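Local coordinates for trans-4-hydroxy-L-proline dehydratase (Clostridioides difficile 70-100-2010, PDB 6VXC), which uses a glycyl radical to dehydrate trans-4-hydroxy-L-proline to (S)-1-pyrroline-5-carboxylate during the anaerobic degradation of hydroxyproline, at residues Phe727-Val732 with Val760-Val765; Asp385-Met390 with Lys419-Pro424; Ala54-Glu59 with Ile140-Lys145; Glu105-Thr110 with Met173-Pro178. All coordinates share one frame; numbering follows the deposited sequence.

Contact 1: Phe727-Val732 with Val760-Val765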
loop_
_atom_site.group_PDB
_atom_site.type_symbol
_atom_site.label_atom_id
_atom_site.label_comp_id
_atom_site.label_asym_id
_atom_site.label_seq_id
_atom_site.Cartn_x
_atom_site.Cartn_y
_atom_site.Cartn_z
ATOM N N PHE A 727 13.062 -14.878 -12.752
ATOM C CA PHE A 727 14.083 -15.868 -13.072
ATOM C C PHE A 727 13.456 -17.128 -13.647
ATOM O O PHE A 727 12.394 -17.570 -13.202
ATOM C CB PHE A 727 14.893 -16.261 -11.846
ATOM C CG PHE A 727 15.732 -15.161 -11.324
ATOM C CD1 PHE A 727 16.762 -14.647 -12.081
ATOM C CD2 PHE A 727 15.505 -14.646 -10.065
ATOM C CE1 PHE A 727 17.526 -13.611 -11.604
ATOM C CE2 PHE A 727 16.281 -13.623 -9.583
ATOM C CZ PHE A 727 17.282 -13.104 -10.358
ATOM N N ALA A 728 14.143 -17.712 -14.612
ATOM C CA ALA A 728 13.792 -19.044 -15.065
ATOM C C ALA A 728 13.903 -20.007 -13.892
ATOM O O ALA A 728 14.881 -19.947 -13.143
ATOM C CB ALA A 728 14.720 -19.484 -16.202
ATOM N N PRO A 729 12.927 -20.885 -13.681
ATOM C CA PRO A 729 13.040 -21.821 -12.547
ATOM C C PRO A 729 14.294 -22.682 -12.604
ATOM O O PRO A 729 14.877 -22.986 -11.558
ATOM C CB PRO A 729 11.760 -22.660 -12.654
ATOM C CG PRO A 729 10.795 -21.780 -13.440
ATOM C CD PRO A 729 11.645 -21.003 -14.399
ATOM N N SER A 730 14.790 -23.017 -13.791
ATOM C CA SER A 730 15.940 -23.915 -13.841
ATOM C C SER A 730 17.222 -23.244 -13.362
ATOM O O SER A 730 18.145 -23.946 -12.929
ATOM C CB SER A 730 16.135 -24.463 -15.253
ATOM O OG SER A 730 16.191 -23.416 -16.206
ATOM N N VAL A 731 17.304 -21.906 -13.406
ATOM C CA VAL A 731 18.557 -21.227 -13.089
ATOM C C VAL A 731 18.681 -20.852 -11.627
ATOM O O VAL A 731 19.721 -20.313 -11.229
ATOM C CB VAL A 731 18.744 -19.966 -13.961
ATOM C CG1 VAL A 731 18.658 -20.336 -15.418
ATOM C CG2 VAL A 731 17.701 -18.897 -13.612
ATOM N N VAL A 732 17.664 -21.099 -10.814
ATOM C CA VAL A 732 17.762 -20.887 -9.383
ATOM C C VAL A 732 17.743 -22.217 -8.619
ATOM O O VAL A 732 17.402 -22.242 -7.450
ATOM C CB VAL A 732 16.664 -19.934 -8.872
ATOM C CG1 VAL A 732 16.813 -18.563 -9.511
ATOM C CG2 VAL A 732 15.282 -20.510 -9.134
ATOM N N VAL A 760 9.299 -16.415 -9.947
ATOM C CA VAL A 760 9.950 -17.629 -10.434
ATOM C C VAL A 760 8.859 -18.591 -10.878
ATOM O O VAL A 760 8.372 -19.400 -10.080
ATOM C CB VAL A 760 10.828 -18.266 -9.343
ATOM C CG1 VAL A 760 11.579 -19.523 -9.888
ATOM C CG2 VAL A 760 11.778 -17.256 -8.759
ATOM N N PHE A 761 8.458 -18.523 -12.139
ATOM C CA PHE A 761 7.357 -19.355 -12.594
ATOM C C PHE A 761 7.698 -19.987 -13.930
ATOM O O PHE A 761 8.571 -19.525 -14.662
ATOM C CB PHE A 761 6.033 -18.569 -12.689
ATOM C CG PHE A 761 6.076 -17.344 -13.592
ATOM C CD1 PHE A 761 6.098 -17.472 -14.973
ATOM C CD2 PHE A 761 6.016 -16.069 -13.043
ATOM C CE1 PHE A 761 6.106 -16.345 -15.800
ATOM C CE2 PHE A 761 6.023 -14.929 -13.857
ATOM C CZ PHE A 761 6.068 -15.069 -15.235
ATOM N N ASP A 762 7.020 -21.086 -14.210
ATOM C CA ASP A 762 7.072 -21.714 -15.519
ATOM C C ASP A 762 6.056 -21.036 -16.423
ATOM O O ASP A 762 4.852 -21.089 -16.152
ATOM C CB ASP A 762 6.769 -23.204 -15.411
ATOM C CG ASP A 762 7.984 -24.053 -15.609
ATOM O OD1 ASP A 762 8.671 -24.347 -14.604
ATOM O OD2 ASP A 762 8.249 -24.433 -16.774
ATOM N N LYS A 763 6.538 -20.403 -17.490
ATOM C CA LYS A 763 5.648 -19.710 -18.414
ATOM C C LYS A 763 4.488 -20.595 -18.860
ATOM O O LYS A 763 3.344 -20.140 -18.924
ATOM C CB LYS A 763 6.445 -19.208 -19.617
ATOM C CG LYS A 763 5.632 -18.511 -20.694
ATOM C CD LYS A 763 6.555 -17.960 -21.780
ATOM C CE LYS A 763 5.813 -17.651 -23.086
ATOM N NZ LYS A 763 4.988 -16.417 -23.128
ATOM N N ASN A 764 4.755 -21.871 -19.134
ATOM C CA ASN A 764 3.702 -22.727 -19.670
ATOM C C ASN A 764 2.588 -22.947 -18.666
ATOM O O ASN A 764 1.426 -23.080 -19.062
ATOM C CB ASN A 764 4.280 -24.071 -20.117
ATOM C CG ASN A 764 5.330 -23.913 -21.193
ATOM O OD1 ASN A 764 5.198 -23.074 -22.086
ATOM N ND2 ASN A 764 6.375 -24.731 -21.126
ATOM N N VAL A 765 2.909 -22.966 -17.371
ATOM C CA VAL A 765 1.871 -23.061 -16.350
ATOM C C VAL A 765 0.944 -21.852 -16.425
ATOM O O VAL A 765 -0.278 -21.985 -16.332
ATOM C CB VAL A 765 2.500 -23.214 -14.952
ATOM C CG1 VAL A 765 1.453 -23.092 -13.868
ATOM C CG2 VAL A 765 3.228 -24.558 -14.835
HETATM O O HOH W 1 9.958 -17.188 -14.325
#
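Val760 and Pro729 carry this contact. It lies just past the ends of two adjacent parallel strands, 724-726 and 755-759, where the two strands give way to a short 3-10 turn and to the approach to helix 763-771. With chi1 at -177°, Val760 points CG1 opposite its backbone N, toward the 3-10 turn. There CG1 sits 3.8 Å from Pro729 CA. It also meets Val732 tip to tip, with CG1 3.9 Å from Val732 CG2. The other branch of Val760 is looser: CG2 stays 4.5 Å from Phe727 CB.

The Pro729 ring leans over the next peptide of the second segment. Its CG and CD each lie 3.4 Å from Phe761 O. The same CG is 3.5 Å from Asp762 OD1, and the two side chains pass at a slant.

Phe727 takes part mainly through its carbonyl. Water 1 donates to Phe727 O at 2.7 Å and accepts from Phe761 N at 3.0 Å. The direct gap between Phe727 O and Phe761 N is 4.2 Å, so the water fills the rung where the strands have begun to diverge. The Phe727 backbone still bonds directly to Asn759, the residue before Val760. The Phe727 ring turns away and stacks on Phe809, the C-terminal residue.

No direct hydrogen bond crosses between the segments. A Val760 methyl packs on Pro729 and Val732, while the proline ring carbons lie against the oxygens of Phe761 and Asp762. Van der Waals packing thus holds the segments together, and one water bridges a carbonyl and an amide too far apart to bond directly.

Contact 2: Asp385-Met390 with Lys419-Pro424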
loop_
_atom_site.group_PDB
_atom_site.type_symbol
_atom_site.label_atom_id
_atom_site.label_comp_id
_atom_site.label_asym_id
_atom_site.label_seq_id
_atom_site.Cartn_x
_atom_site.Cartn_y
_atom_site.Cartn_z
ATOM N N ASP A 385 9.084 -18.984 9.065
ATOM C CA ASP A 385 8.432 -20.292 9.050
ATOM C C ASP A 385 6.922 -20.170 8.835
ATOM O O ASP A 385 6.335 -20.973 8.100
ATOM C CB ASP A 385 8.709 -21.062 10.345
ATOM C CG ASP A 385 10.132 -21.592 10.433
ATOM O OD1 ASP A 385 10.807 -21.711 9.387
ATOM O OD2 ASP A 385 10.570 -21.893 11.559
ATOM N N VAL A 386 6.255 -19.215 9.501
ATOM C CA VAL A 386 4.802 -19.168 9.332
ATOM C C VAL A 386 4.427 -18.642 7.941
ATOM O O VAL A 386 3.463 -19.126 7.332
ATOM C CB VAL A 386 4.079 -18.387 10.459
ATOM C CG1 VAL A 386 4.969 -18.062 11.653
ATOM C CG2 VAL A 386 3.295 -17.186 9.940
ATOM N N MET A 387 5.164 -17.662 7.399
ATOM C CA MET A 387 4.780 -17.189 6.068
ATOM C C MET A 387 4.992 -18.286 5.025
ATOM O O MET A 387 4.155 -18.473 4.130
ATOM C CB MET A 387 5.530 -15.902 5.696
ATOM C CG MET A 387 6.998 -16.061 5.363
ATOM S SD MET A 387 7.765 -14.580 4.657
ATOM C CE MET A 387 6.944 -14.511 3.056
ATOM N N ASP A 388 6.070 -19.059 5.178
ATOM C CA ASP A 388 6.347 -20.203 4.314
ATOM C C ASP A 388 5.221 -21.233 4.398
ATOM O O ASP A 388 4.622 -21.608 3.385
ATOM C CB ASP A 388 7.689 -20.799 4.751
ATOM C CG ASP A 388 8.292 -21.787 3.771
ATOM O OD1 ASP A 388 7.840 -21.895 2.610
ATOM O OD2 ASP A 388 9.273 -22.450 4.192
ATOM N N GLU A 389 4.871 -21.649 5.617
ATOM C CA GLU A 389 3.829 -22.658 5.783
ATOM C C GLU A 389 2.468 -22.155 5.303
ATOM O O GLU A 389 1.766 -22.850 4.565
ATOM C CB GLU A 389 3.734 -23.088 7.248
ATOM C CG GLU A 389 2.602 -24.100 7.502
ATOM C CD GLU A 389 2.874 -25.462 6.866
ATOM O OE1 GLU A 389 4.045 -25.888 6.875
ATOM O OE2 GLU A 389 1.929 -26.087 6.352
ATOM N N MET A 390 2.069 -20.950 5.721
ATOM C CA MET A 390 0.690 -20.510 5.486
ATOM C C MET A 390 0.407 -20.176 4.017
ATOM O O MET A 390 -0.718 -20.382 3.545
ATOM C CB MET A 390 0.370 -19.302 6.367
ATOM C CG MET A 390 0.431 -19.603 7.879
ATOM S SD MET A 390 -0.524 -21.048 8.397
ATOM C CE MET A 390 -2.179 -20.392 8.390
ATOM N N LYS A 419 10.295 -20.313 -4.156
ATOM C CA LYS A 419 9.118 -21.148 -4.360
ATOM C C LYS A 419 8.090 -20.510 -5.294
ATOM O O LYS A 419 7.144 -21.185 -5.698
ATOM C CB LYS A 419 8.493 -21.496 -3.012
ATOM C CG LYS A 419 9.448 -22.264 -2.089
ATOM C CD LYS A 419 8.781 -22.677 -0.806
ATOM C CE LYS A 419 9.781 -23.386 0.100
ATOM N NZ LYS A 419 9.143 -23.913 1.335
ATOM N N GLY A 420 8.252 -19.246 -5.658
ATOM C CA GLY A 420 7.517 -18.698 -6.786
ATOM C C GLY A 420 6.158 -18.095 -6.508
ATOM O O GLY A 420 5.379 -17.925 -7.451
ATOM N N TRP A 421 5.820 -17.782 -5.255
ATOM C CA TRP A 421 4.583 -17.053 -4.998
ATOM C C TRP A 421 4.825 -15.601 -4.597
ATOM O O TRP A 421 3.932 -14.956 -4.050
ATOM C CB TRP A 421 3.702 -17.768 -3.965
ATOM C CG TRP A 421 4.275 -18.004 -2.616
ATOM C CD1 TRP A 421 5.173 -18.966 -2.275
ATOM C CD2 TRP A 421 3.941 -17.316 -1.398
ATOM N NE1 TRP A 421 5.442 -18.910 -0.930
ATOM C CE2 TRP A 421 4.702 -17.903 -0.367
ATOM C CE3 TRP A 421 3.082 -16.255 -1.084
ATOM C CZ2 TRP A 421 4.629 -17.471 0.962
ATOM C CZ3 TRP A 421 3.010 -15.822 0.238
ATOM C CH2 TRP A 421 3.773 -16.437 1.243
ATOM N N GLY A 422 6.003 -15.084 -4.850
ATOM C CA GLY A 422 6.286 -13.662 -4.757
ATOM C C GLY A 422 6.859 -13.169 -3.445
ATOM O O GLY A 422 7.823 -12.413 -3.443
ATOM N N GLN A 423 6.274 -13.590 -2.321
ATOM C CA GLN A 423 6.764 -13.191 -0.996
ATOM C C GLN A 423 7.996 -14.025 -0.647
ATOM O O GLN A 423 8.118 -15.149 -1.104
ATOM C CB GLN A 423 5.682 -13.386 0.090
ATOM C CG GLN A 423 4.419 -12.572 -0.124
ATOM C CD GLN A 423 3.476 -12.622 1.076
ATOM O OE1 GLN A 423 3.862 -13.037 2.171
ATOM N NE2 GLN A 423 2.234 -12.169 0.873
ATOM N N PRO A 424 8.944 -13.452 0.106
ATOM C CA PRO A 424 9.008 -12.057 0.552
ATOM C C PRO A 424 9.686 -11.162 -0.480
ATOM O O PRO A 424 10.522 -11.649 -1.249
ATOM C CB PRO A 424 9.881 -12.134 1.809
ATOM C CG PRO A 424 10.884 -13.245 1.440
ATOM C CD PRO A 424 10.056 -14.258 0.653
HETATM O O HOH W 2 5.747 -21.157 0.911
#
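Lys419 and Asp388 form a salt bridge, with Lys419 NZ donating to Asp388 OD1 at 2.7 Å. The lysine uses the syn lone pair of OD1, and the two side chains cross at about a right angle. Asp388 OD2 has a second cationic partner, Arg412. The contact joins helix 378-390 to the turn of a beta-alpha-beta crossover, in which helix 407-418 links parallel strands 396-401 and 426-428.

Water 2 donates to Asp388 O at 2.8 Å and accepts from Trp421 NE1 at 2.9 Å. It ties the indole to the helix backbone. Trp421 CZ2 also comes within 3.4 Å of Met387 O. The Trp421 carbonyl O accepts from Ser787 OG, two residues beyond Gly785, which carries the radical in the active enzyme. The Gln423 amide is held by Pro395 O and, weakly, by Ser397 N.

The packing centres on Met387. Its chain bends at the last torsion (chi3 -69°) and brings CE against the turn. CE lies 4.1 Å from Trp421 CH2 and 3.9 Å from CD of Pro424, which follows a cis peptide. Met387 CE also reaches Gln423 CB, at 3.4 Å.

Contact 3: Ala54-Glu59 with Ile140-Lys145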
loop_
_atom_site.group_PDB
_atom_site.type_symbol
_atom_site.label_atom_id
_atom_site.label_comp_id
_atom_site.label_asym_id
_atom_site.label_seq_id
_atom_site.Cartn_x
_atom_site.Cartn_y
_atom_site.Cartn_z
ATOM N N ALA A 54 -25.473 7.239 14.834
ATOM C CA ALA A 54 -24.690 8.157 15.649
ATOM C C ALA A 54 -24.772 9.583 15.118
ATOM O O ALA A 54 -24.894 10.528 15.899
ATOM C CB ALA A 54 -23.238 7.689 15.733
ATOM N N TYR A 55 -24.687 9.764 13.796
ATOM C CA TYR A 55 -24.756 11.114 13.238
ATOM C C TYR A 55 -26.120 11.746 13.486
ATOM O O TYR A 55 -26.207 12.921 13.872
ATOM C CB TYR A 55 -24.449 11.090 11.744
ATOM C CG TYR A 55 -22.988 11.266 11.402
ATOM C CD1 TYR A 55 -22.014 10.469 11.988
ATOM C CD2 TYR A 55 -22.582 12.242 10.502
ATOM C CE1 TYR A 55 -20.667 10.632 11.672
ATOM C CE2 TYR A 55 -21.253 12.412 10.175
ATOM C CZ TYR A 55 -20.292 11.604 10.768
ATOM O OH TYR A 55 -18.963 11.774 10.437
ATOM N N LYS A 56 -27.193 10.985 13.260
ATOM C CA LYS A 56 -28.528 11.492 13.541
ATOM C C LYS A 56 -28.670 11.897 14.999
ATOM O O LYS A 56 -29.430 12.811 15.320
ATOM C CB LYS A 56 -29.574 10.436 13.176
ATOM C CG LYS A 56 -29.783 10.265 11.678
ATOM C CD LYS A 56 -30.734 9.109 11.384
ATOM C CE LYS A 56 -31.042 9.007 9.904
ATOM N NZ LYS A 56 -31.895 7.820 9.631
ATOM N N LYS A 57 -27.937 11.243 15.887
ATOM C CA LYS A 57 -27.963 11.601 17.296
ATOM C C LYS A 57 -27.110 12.838 17.585
ATOM O O LYS A 57 -27.538 13.727 18.328
ATOM C CB LYS A 57 -27.493 10.400 18.117
ATOM C CG LYS A 57 -27.789 10.441 19.598
ATOM C CD LYS A 57 -27.759 9.011 20.166
ATOM C CE LYS A 57 -27.523 8.992 21.667
ATOM N NZ LYS A 57 -27.000 7.671 22.116
ATOM N N TYR A 58 -25.911 12.927 17.006
ATOM C CA TYR A 58 -24.918 13.886 17.476
ATOM C C TYR A 58 -24.537 14.986 16.491
ATOM O O TYR A 58 -24.000 16.009 16.930
ATOM C CB TYR A 58 -23.637 13.156 17.905
ATOM C CG TYR A 58 -23.804 12.312 19.146
ATOM C CD1 TYR A 58 -24.118 12.896 20.373
ATOM C CD2 TYR A 58 -23.655 10.935 19.092
ATOM C CE1 TYR A 58 -24.272 12.128 21.510
ATOM C CE2 TYR A 58 -23.801 10.163 20.213
ATOM C CZ TYR A 58 -24.115 10.763 21.422
ATOM O OH TYR A 58 -24.266 9.989 22.538
ATOM N N GLU A 59 -24.746 14.804 15.190
ATOM C CA GLU A 59 -24.284 15.810 14.240
ATOM C C GLU A 59 -24.921 17.157 14.541
ATOM O O GLU A 59 -26.139 17.255 14.722
ATOM C CB GLU A 59 -24.602 15.400 12.809
ATOM C CG GLU A 59 -24.042 16.346 11.772
ATOM C CD GLU A 59 -24.528 16.027 10.370
ATOM O OE1 GLU A 59 -25.757 15.916 10.173
ATOM O OE2 GLU A 59 -23.680 15.872 9.466
ATOM N N ILE A 140 -28.188 5.771 1.608
ATOM C CA ILE A 140 -28.117 6.783 0.548
ATOM C C ILE A 140 -28.859 8.060 0.923
ATOM O O ILE A 140 -28.289 9.151 0.759
ATOM C CB ILE A 140 -28.610 6.189 -0.782
ATOM C CG1 ILE A 140 -27.597 5.177 -1.310
ATOM C CG2 ILE A 140 -28.870 7.280 -1.804
ATOM C CD1 ILE A 140 -27.983 4.599 -2.627
ATOM N N PRO A 141 -30.101 8.011 1.423
ATOM C CA PRO A 141 -30.805 9.258 1.746
ATOM C C PRO A 141 -30.061 10.109 2.750
ATOM O O PRO A 141 -30.168 11.336 2.693
ATOM C CB PRO A 141 -32.151 8.765 2.288
ATOM C CG PRO A 141 -32.320 7.416 1.704
ATOM C CD PRO A 141 -30.950 6.834 1.668
ATOM N N PHE A 142 -29.299 9.507 3.664
ATOM C CA PHE A 142 -28.579 10.300 4.653
ATOM C C PHE A 142 -27.184 10.709 4.183
ATOM O O PHE A 142 -26.784 11.860 4.383
ATOM C CB PHE A 142 -28.495 9.530 5.976
ATOM C CG PHE A 142 -27.891 10.328 7.099
ATOM C CD1 PHE A 142 -28.673 11.164 7.878
ATOM C CD2 PHE A 142 -26.535 10.252 7.364
ATOM C CE1 PHE A 142 -28.118 11.913 8.897
ATOM C CE2 PHE A 142 -25.967 11.000 8.390
ATOM C CZ PHE A 142 -26.763 11.831 9.160
ATOM N N TRP A 143 -26.437 9.809 3.541
ATOM C CA TRP A 143 -25.014 10.033 3.301
ATOM C C TRP A 143 -24.676 10.545 1.908
ATOM O O TRP A 143 -23.575 11.063 1.720
ATOM C CB TRP A 143 -24.215 8.746 3.551
ATOM C CG TRP A 143 -24.167 8.402 4.986
ATOM C CD1 TRP A 143 -24.938 7.481 5.639
ATOM C CD2 TRP A 143 -23.320 8.988 5.974
ATOM N NE1 TRP A 143 -24.615 7.456 6.966
ATOM C CE2 TRP A 143 -23.624 8.369 7.200
ATOM C CE3 TRP A 143 -22.326 9.970 5.939
ATOM C CZ2 TRP A 143 -22.974 8.701 8.378
ATOM C CZ3 TRP A 143 -21.686 10.303 7.109
ATOM C CH2 TRP A 143 -22.013 9.673 8.312
ATOM N N LYS A 144 -25.576 10.436 0.935
ATOM C CA LYS A 144 -25.228 10.870 -0.421
ATOM C C LYS A 144 -24.762 12.325 -0.446
ATOM O O LYS A 144 -23.827 12.669 -1.175
ATOM C CB LYS A 144 -26.417 10.664 -1.356
ATOM C CG LYS A 144 -26.200 11.038 -2.815
ATOM C CD LYS A 144 -27.407 10.589 -3.645
ATOM C CE LYS A 144 -27.252 10.907 -5.123
ATOM N NZ LYS A 144 -27.022 12.370 -5.304
ATOM N N LYS A 145 -25.406 13.201 0.326
ATOM C CA LYS A 145 -24.978 14.593 0.347
ATOM C C LYS A 145 -23.839 14.839 1.331
ATOM O O LYS A 145 -23.236 15.915 1.296
ATOM C CB LYS A 145 -26.158 15.520 0.688
ATOM C CG LYS A 145 -26.610 15.449 2.141
ATOM C CD LYS A 145 -27.770 16.390 2.398
ATOM C CE LYS A 145 -28.257 16.298 3.828
ATOM N NZ LYS A 145 -29.524 17.060 4.044
#
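Tyr55 meets both aromatic residues of the second segment. Its ring takes the edge of Trp143 in a tilted T-shaped (edge-to-face) pair. The Trp143 six-membered ring and the Tyr55 ring have centroids 4.6 Å apart and planes at 58°. Trp143 CH2 stands over the centre of the Tyr55 ring, 3.4 Å from CE2 of Tyr55. At the root of the same side chain, Tyr55 CB lies 3.5 Å from Phe142 CZ. The Tyr55 hydroxyl bonds to Arg68.

Lys56 lies alongside Phe142, running the opposite way. Its CG is 3.6 Å from Phe142 CE1, and its CE is 3.8 Å from CD1 of the same ring. Phe142 CG lies opposite its own backbone N (chi1 -174°), which sends the ring toward the first helix.

Glu59, just past the helix, approaches Phe142 CZ with OE1 at a loose 4.3 Å. That oxygen pairs with Arg146, which also forms a cation-pi contact with Phe142.

The contact thus joins the C-terminal parts of helices 46-58 and 129-143. Trp143 NE1 bonds back to Thr52 of the first helix. Helix 64-78 packs against Tyr55 through Leu67 and Ser71, and the loop after strand 99-101 touches Trp143.

Contact 4: Glu105-Thr110 with Met173-Pro178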
loop_
_atom_site.group_PDB
_atom_site.type_symbol
_atom_site.label_atom_id
_atom_site.label_comp_id
_atom_site.label_asym_id
_atom_site.label_seq_id
_atom_site.Cartn_x
_atom_site.Cartn_y
_atom_site.Cartn_z
ATOM N N GLU A 105 -19.446 7.697 4.808
ATOM C CA GLU A 105 -18.933 9.033 5.084
ATOM C C GLU A 105 -17.838 9.435 4.108
ATOM O O GLU A 105 -17.530 10.628 3.992
ATOM C CB GLU A 105 -18.406 9.133 6.515
ATOM C CG GLU A 105 -17.206 8.226 6.808
ATOM C CD GLU A 105 -17.621 6.910 7.415
ATOM O OE1 GLU A 105 -17.373 6.722 8.627
ATOM O OE2 GLU A 105 -18.246 6.094 6.706
ATOM N N ILE A 106 -17.218 8.458 3.451
ATOM C CA ILE A 106 -16.162 8.695 2.478
ATOM C C ILE A 106 -16.730 8.541 1.076
ATOM O O ILE A 106 -16.643 9.457 0.260
ATOM C CB ILE A 106 -14.984 7.728 2.690
ATOM C CG1 ILE A 106 -14.384 7.909 4.086
ATOM C CG2 ILE A 106 -13.920 7.935 1.602
ATOM C CD1 ILE A 106 -13.411 6.797 4.459
ATOM N N CYS A 107 -17.303 7.377 0.789
ATOM C CA CYS A 107 -17.919 7.088 -0.506
ATOM C C CYS A 107 -19.229 6.364 -0.250
ATOM O O CYS A 107 -19.240 5.214 0.201
ATOM C CB CYS A 107 -17.008 6.253 -1.412
ATOM S SG CYS A 107 -17.757 5.896 -3.022
ATOM N N CYS A 108 -20.325 7.046 -0.533
ATOM C CA CYS A 108 -21.652 6.472 -0.426
ATOM C C CYS A 108 -22.000 5.903 -1.790
ATOM O O CYS A 108 -22.284 6.656 -2.722
ATOM C CB CYS A 108 -22.651 7.534 0.013
ATOM S SG CYS A 108 -24.318 6.927 0.109
ATOM N N HIS A 109 -21.958 4.583 -1.920
ATOM C CA HIS A 109 -22.110 3.975 -3.236
ATOM C C HIS A 109 -23.490 4.247 -3.820
ATOM O O HIS A 109 -24.469 4.424 -3.094
ATOM C CB HIS A 109 -21.884 2.466 -3.160
ATOM C CG HIS A 109 -20.480 2.094 -2.813
ATOM N ND1 HIS A 109 -20.135 1.544 -1.600
ATOM C CD2 HIS A 109 -19.329 2.222 -3.512
ATOM C CE1 HIS A 109 -18.831 1.342 -1.570
ATOM N NE2 HIS A 109 -18.318 1.748 -2.716
ATOM N N THR A 110 -23.547 4.330 -5.149
ATOM C CA THR A 110 -24.817 4.301 -5.858
ATOM C C THR A 110 -25.323 2.864 -5.945
ATOM O O THR A 110 -24.571 1.897 -5.772
ATOM C CB THR A 110 -24.682 4.869 -7.272
ATOM O OG1 THR A 110 -23.865 3.992 -8.054
ATOM C CG2 THR A 110 -24.052 6.247 -7.254
ATOM N N MET A 173 -7.658 9.829 -2.432
ATOM C CA MET A 173 -8.627 10.078 -1.372
ATOM C C MET A 173 -10.070 10.153 -1.880
ATOM O O MET A 173 -10.957 10.584 -1.138
ATOM C CB MET A 173 -8.253 11.345 -0.596
ATOM C CG MET A 173 -7.477 11.058 0.686
ATOM S SD MET A 173 -5.956 10.099 0.372
ATOM C CE MET A 173 -4.896 11.344 -0.340
ATOM N N GLU A 174 -10.338 9.688 -3.104
ATOM C CA GLU A 174 -11.707 9.755 -3.604
ATOM C C GLU A 174 -12.616 8.713 -2.963
ATOM O O GLU A 174 -13.819 8.947 -2.839
ATOM C CB GLU A 174 -11.744 9.621 -5.131
ATOM C CG GLU A 174 -11.268 8.290 -5.717
ATOM C CD GLU A 174 -11.785 8.082 -7.139
ATOM O OE1 GLU A 174 -10.970 8.163 -8.095
ATOM O OE2 GLU A 174 -13.016 7.865 -7.291
ATOM N N GLN A 175 -12.087 7.541 -2.609
ATOM C CA GLN A 175 -12.897 6.477 -2.028
ATOM C C GLN A 175 -12.326 5.914 -0.735
ATOM O O GLN A 175 -12.890 4.955 -0.197
ATOM C CB GLN A 175 -13.067 5.337 -3.028
ATOM C CG GLN A 175 -13.904 5.699 -4.248
ATOM C CD GLN A 175 -13.862 4.617 -5.282
ATOM O OE1 GLN A 175 -13.959 3.431 -4.949
ATOM N NE2 GLN A 175 -13.712 5.004 -6.548
ATOM N N ARG A 176 -11.207 6.443 -0.256
ATOM C CA ARG A 176 -10.549 5.941 0.936
ATOM C C ARG A 176 -9.934 7.111 1.674
ATOM O O ARG A 176 -9.689 8.172 1.094
ATOM C CB ARG A 176 -9.457 4.894 0.619
ATOM C CG ARG A 176 -9.939 3.737 -0.225
ATOM C CD ARG A 176 -8.913 2.630 -0.311
ATOM N NE ARG A 176 -8.938 1.797 0.880
ATOM C CZ ARG A 176 -8.211 0.698 1.039
ATOM N NH1 ARG A 176 -7.390 0.297 0.069
ATOM N NH2 ARG A 176 -8.320 0.001 2.156
ATOM N N ALA A 177 -9.664 6.886 2.957
ATOM C CA ALA A 177 -8.990 7.851 3.801
ATOM C C ALA A 177 -7.475 7.744 3.642
ATOM O O ALA A 177 -6.954 6.698 3.237
ATOM C CB ALA A 177 -9.379 7.637 5.259
ATOM N N PRO A 178 -6.749 8.820 3.971
ATOM C CA PRO A 178 -5.293 8.825 3.738
ATOM C C PRO A 178 -4.581 7.584 4.245
ATOM O O PRO A 178 -3.818 6.965 3.490
ATOM C CB PRO A 178 -4.845 10.099 4.472
ATOM C CG PRO A 178 -6.027 11.016 4.364
ATOM C CD PRO A 178 -7.233 10.117 4.476
HETATM O O HOH W 3 -15.465 2.337 -3.098
#
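Ile106 and Cys107 are set by their first torsions to face the backbone and side chain of Gln175. In Ile106, chi1 of -60° puts CG2 opposite the backbone N and lays it on the peptide between Gln175 and Arg176. CG2 is 3.5 Å from Gln175 C and 3.6 Å from Arg176 N. The longer branch of Ile106 reaches one residue further, with CD1 4.2 Å from Ala177 CB. In Cys107, chi1 of -180° sends SG away from its own amide and to within 4.0 Å of Gln175 CG.

Beyond CG the Gln175 chain is extended and carries its amide away from the sulfur. Water 3 donates to Gln175 OE1 at 2.6 Å. It lies 2.9 Å from His109 NE2, with which it also shares a hydrogen bond, so it links the two loops. At the other end, Gln175 NE2 donates to Glu174 OE2 at 3.0 Å and 166°. Glu174 OE2 lies close to the Gln175 amide plane, while NE2 meets the carboxylate from above its plane. NE2 also bonds to Val347 O. Glu174 itself is held by Tyr164 and Arg149.

Arg176 turns away toward Asp359 and Asn295. Its side chain is about 11 Å from those of Cys454 and Glu456, the probable radical and proton-acceptor residues. Arg176 thus puts this loop near the probable active site.

Direct touches between the loops are van der Waals, with no hydrogen bond between them, and the polar link runs through one water. Two acceptors at NE2 and a water donating to OE1 fix which way round the buried Gln175 amide sits.

In the fold
From the N terminus, contact 3 opens on helix 46-58 and contact 4 opens in the loop after strand 99-101. Contact 3 closes at 140-145 before contact 4 closes at 173-178, so the two cross. They also touch: Trp143 CZ3 is 3.5 Å from Glu105 CB. Together they tie N-terminal helices to a loop of contact 4 near the probable active site. Contact 2 then closes a short loop around strand 396-401 and helix 407-418. Contact 1, much later, closes one around helix 734-750 and strand 755-759. These two follow in series but meet in space, with Val760 CB 4.2 Å from Gly420 CA. Both adjoin strands of one mixed sheet, across the chain's centre from contacts 3 and 4.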